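Local atomic coordinates of type III effector HopA1 (Pseudomonas syringae pv. tomato str. DC3000, PDB entry 4RSX), a protein that is a type III secretion effector, probably delivered by the bacterium into plant host cells. Residues 114-119 and 158-163. Numbering follows the deposited sequence.
Sequences LTIGVQ and AVLYIN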
ATOM      1  N   LEU A 114       2.380   5.212   1.932  1.00 11.21           N
ATOM      2  CA  LEU A 114       2.503   5.769   0.594  1.00 11.14           C
ATOM      3  C   LEU A 114       2.461   4.629  -0.409  1.00 10.09           C
ATOM      4  O   LEU A 114       3.344   3.774  -0.415  1.00 10.98           O
ATOM      5  CB  LEU A 114       3.822   6.546   0.459  1.00 11.64           C
ATOM      6  CG  LEU A 114       4.062   7.274  -0.867  1.00 17.24           C
ATOM      7  CD1 LEU A 114       2.866   8.142  -1.230  1.00 13.02           C
ATOM      8  CD2 LEU A 114       5.329   8.119  -0.776  1.00 16.22           C
ATOM      9  N   THR A 115       1.435   4.594  -1.253  1.00 12.05           N
ATOM     10  CA  THR A 115       1.344   3.528  -2.259  1.00 12.13           C
ATOM     11  C   THR A 115       1.866   4.031  -3.593  1.00 13.40           C
ATOM     12  O   THR A 115       1.442   5.085  -4.087  1.00 14.73           O
ATOM     13  CB  THR A 115      -0.096   3.008  -2.406  1.00 12.75           C
ATOM     14  OG1 THR A 115      -0.510   2.420  -1.165  1.00 13.29           O
ATOM     15  CG2 THR A 115      -0.197   1.965  -3.535  1.00 12.91           C
ATOM     16  N   ILE A 116       2.796   3.291  -4.178  1.00 12.77           N
ATOM     17  CA  ILE A 116       3.414   3.728  -5.424  1.00 14.69           C
ATOM     18  C   ILE A 116       3.044   2.817  -6.603  1.00 16.75           C
ATOM     19  O   ILE A 116       3.141   1.587  -6.506  1.00 14.09           O
ATOM     20  CB  ILE A 116       4.940   3.794  -5.285  1.00 15.79           C
ATOM     21  CG1 ILE A 116       5.315   4.585  -4.024  1.00 14.13           C
ATOM     22  CG2 ILE A 116       5.573   4.392  -6.537  1.00 14.77           C
ATOM     23  CD1 ILE A 116       6.104   3.761  -3.018  1.00 13.51           C
ATOM     24  N   GLY A 117       2.626   3.428  -7.713  1.00 10.29           N
ATOM     25  CA  GLY A 117       2.205   2.680  -8.883  1.00  6.07           C
ATOM     26  C   GLY A 117       3.043   3.028 -10.095  1.00 10.94           C
ATOM     27  O   GLY A 117       2.980   4.153 -10.589  1.00  9.72           O
ATOM     28  N   VAL A 118       3.853   2.074 -10.553  1.00 12.80           N
ATOM     29  CA  VAL A 118       4.614   2.242 -11.795  1.00 13.41           C
ATOM     30  C   VAL A 118       4.335   1.086 -12.736  1.00 14.59           C
ATOM     31  O   VAL A 118       3.837   0.028 -12.317  1.00 11.05           O
ATOM     32  CB  VAL A 118       6.147   2.309 -11.565  1.00 14.41           C
ATOM     33  CG1 VAL A 118       6.528   3.532 -10.764  1.00 13.98           C
ATOM     34  CG2 VAL A 118       6.671   1.015 -10.895  1.00 12.08           C
ATOM     35  N   GLN A 119       4.649   1.287 -14.013  1.00 16.15           N
ATOM     36  CA  GLN A 119       4.562   0.200 -14.970  1.00 14.33           C
ATOM     37  C   GLN A 119       5.603  -0.845 -14.575  1.00 12.37           C
ATOM     38  O   GLN A 119       6.727  -0.499 -14.211  1.00 12.87           O
ATOM     39  CB  GLN A 119       4.770   0.721 -16.392  1.00 16.49           C
ATOM     40  CG  GLN A 119       3.632   1.629 -16.856  1.00 15.94           C
ATOM     41  CD  GLN A 119       3.731   2.016 -18.325  1.00 26.20           C
ATOM     42  OE1 GLN A 119       3.305   3.107 -18.724  1.00 32.40           O
ATOM     43  NE2 GLN A 119       4.271   1.120 -19.138  1.00 19.05           N
ATOM     44  N   ALA A 158       3.567  -1.725  -4.379  1.00 14.76           N
ATOM     45  CA  ALA A 158       4.684  -1.129  -3.636  1.00 11.57           C
ATOM     46  C   ALA A 158       4.199  -0.104  -2.612  1.00 12.75           C
ATOM     47  O   ALA A 158       3.446   0.819  -2.950  1.00 10.42           O
ATOM     48  CB  ALA A 158       5.688  -0.497  -4.593  1.00 12.48           C
ATOM     49  N   VAL A 159       4.633  -0.269  -1.363  1.00  7.99           N
ATOM     50  CA  VAL A 159       4.176   0.590  -0.274  1.00  8.62           C
ATOM     51  C   VAL A 159       5.341   0.979   0.661  1.00  9.09           C
ATOM     52  O   VAL A 159       6.183   0.134   1.015  1.00 10.28           O
ATOM     53  CB  VAL A 159       3.037  -0.081   0.577  1.00 10.74           C
ATOM     54  CG1 VAL A 159       2.464   0.920   1.586  1.00  8.26           C
ATOM     55  CG2 VAL A 159       1.895  -0.647  -0.298  1.00  5.28           C
ATOM     56  N   LEU A 160       5.395   2.256   1.044  1.00 10.69           N
ATOM     57  CA  LEU A 160       6.310   2.716   2.091  1.00 12.41           C
ATOM     58  C   LEU A 160       5.512   3.009   3.367  1.00 14.06           C
ATOM     59  O   LEU A 160       4.457   3.663   3.313  1.00 12.65           O
ATOM     60  CB  LEU A 160       7.065   3.968   1.641  1.00 10.11           C
ATOM     61  CG  LEU A 160       8.075   3.776   0.504  1.00 10.82           C
ATOM     62  CD1 LEU A 160       8.626   5.115   0.041  1.00 11.48           C
ATOM     63  CD2 LEU A 160       9.202   2.886   0.960  1.00 10.87           C
ATOM     64  N   TYR A 161       5.997   2.517   4.509  1.00 11.93           N
ATOM     65  CA  TYR A 161       5.314   2.724   5.789  1.00 12.10           C
ATOM     66  C   TYR A 161       6.054   3.793   6.564  1.00 14.21           C
ATOM     67  O   TYR A 161       7.253   3.658   6.839  1.00 12.45           O
ATOM     68  CB  TYR A 161       5.228   1.420   6.585  1.00 10.76           C
ATOM     69  CG  TYR A 161       4.464   0.366   5.839  1.00 13.08           C
ATOM     70  CD1 TYR A 161       3.120   0.155   6.083  1.00 15.13           C
ATOM     71  CD2 TYR A 161       5.080  -0.390   4.843  1.00 14.22           C
ATOM     72  CE1 TYR A 161       2.403  -0.800   5.371  1.00 16.21           C
ATOM     73  CE2 TYR A 161       4.383  -1.339   4.137  1.00 13.62           C
ATOM     74  CZ  TYR A 161       3.042  -1.542   4.406  1.00 15.73           C
ATOM     75  OH  TYR A 161       2.341  -2.490   3.698  1.00 17.95           O
ATOM     76  N   ILE A 162       5.323   4.852   6.908  1.00 12.49           N
ATOM     77  CA  ILE A 162       5.919   6.115   7.335  1.00 11.61           C
ATOM     78  C   ILE A 162       5.424   6.590   8.704  1.00 14.89           C
ATOM     79  O   ILE A 162       4.212   6.671   8.942  1.00 14.15           O
ATOM     80  CB  ILE A 162       5.595   7.221   6.316  1.00 13.48           C
ATOM     81  CG1 ILE A 162       6.115   6.832   4.926  1.00 12.62           C
ATOM     82  CG2 ILE A 162       6.184   8.557   6.754  1.00 15.37           C
ATOM     83  CD1 ILE A 162       5.619   7.742   3.804  1.00 12.63           C
ATOM     84  N   ASN A 163       6.353   6.908   9.601  1.00 10.56           N
ATOM     85  CA  ASN A 163       5.980   7.585  10.838  1.00 12.82           C
ATOM     86  C   ASN A 163       5.873   9.070  10.519  1.00 14.01           C
ATOM     87  O   ASN A 163       6.886   9.753  10.425  1.00 14.64           O
ATOM     88  CB  ASN A 163       7.036   7.355  11.923  1.00 11.65           C
ATOM     89  CG  ASN A 163       7.080   5.921  12.397  1.00 14.06           C
ATOM     90  OD1 ASN A 163       6.073   5.201  12.338  1.00 12.35           O
ATOM     91  ND2 ASN A 163       8.246   5.493  12.887  1.00 12.48           N
TER
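Ile116 and Leu160 meet at the apolar centre of this contact, where two neighbouring strands of the antiparallel sheet in the C-terminal part of HopA1, 111-116 and 158-162, run side by side. With CG1 lying anti to its own carbonyl carbon (chi1 -50°), Ile116 sends CD1 across the strand gap to 4.0 Å from Leu160 CG, and the two side chains pass at a slant. Two branched aliphatic side chains, isoleucine forked at CB and leucine at CG, suit this face because helix 123-136 covers it: Leu126 packs on Ile116, while Met130 and Ile134 pack on Leu160. The small Ala158 shares the layer, its CB 4.4 Å from Ile116 CB. On the same face, Ile162 brings CD1 to 4.0 Å from CB of Leu114, whose CG is turned to the far side of CB (chi1 -176°).

Through the sheet, Thr115 and Val159 face each other on the other side as a non-hydrogen-bonded antiparallel pair. Both are beta-branched, as befits extended backbone, and they meet through OG1 of Thr115 and CG2 of Val159, 4.0 Å apart. Val159 CG1 also lies over one face of the Tyr161 ring, offset toward its rim, and Tyr161 in turn stacks on His142 of the adjoining strand 140-146.

Between the two layers runs the backbone ladder. Leu114 and Leu160 form a hydrogen-bonded pair with reciprocal N-H...O bonds, both donors lying in the plane of the carbonyl they address. Val159 CA adds a CA-H...O contact of 3.3 Å to Leu114 O. At the polar edge, the amide of Asn163 bonds Gln111 NE2, Asp108 N and Arg106 O. The ladder's last bond is nearly straight: Ile116 N reaches Ala158 O at 2.8 Å with 175° at the hydrogen, although the donor is tilted from the carbonyl plane.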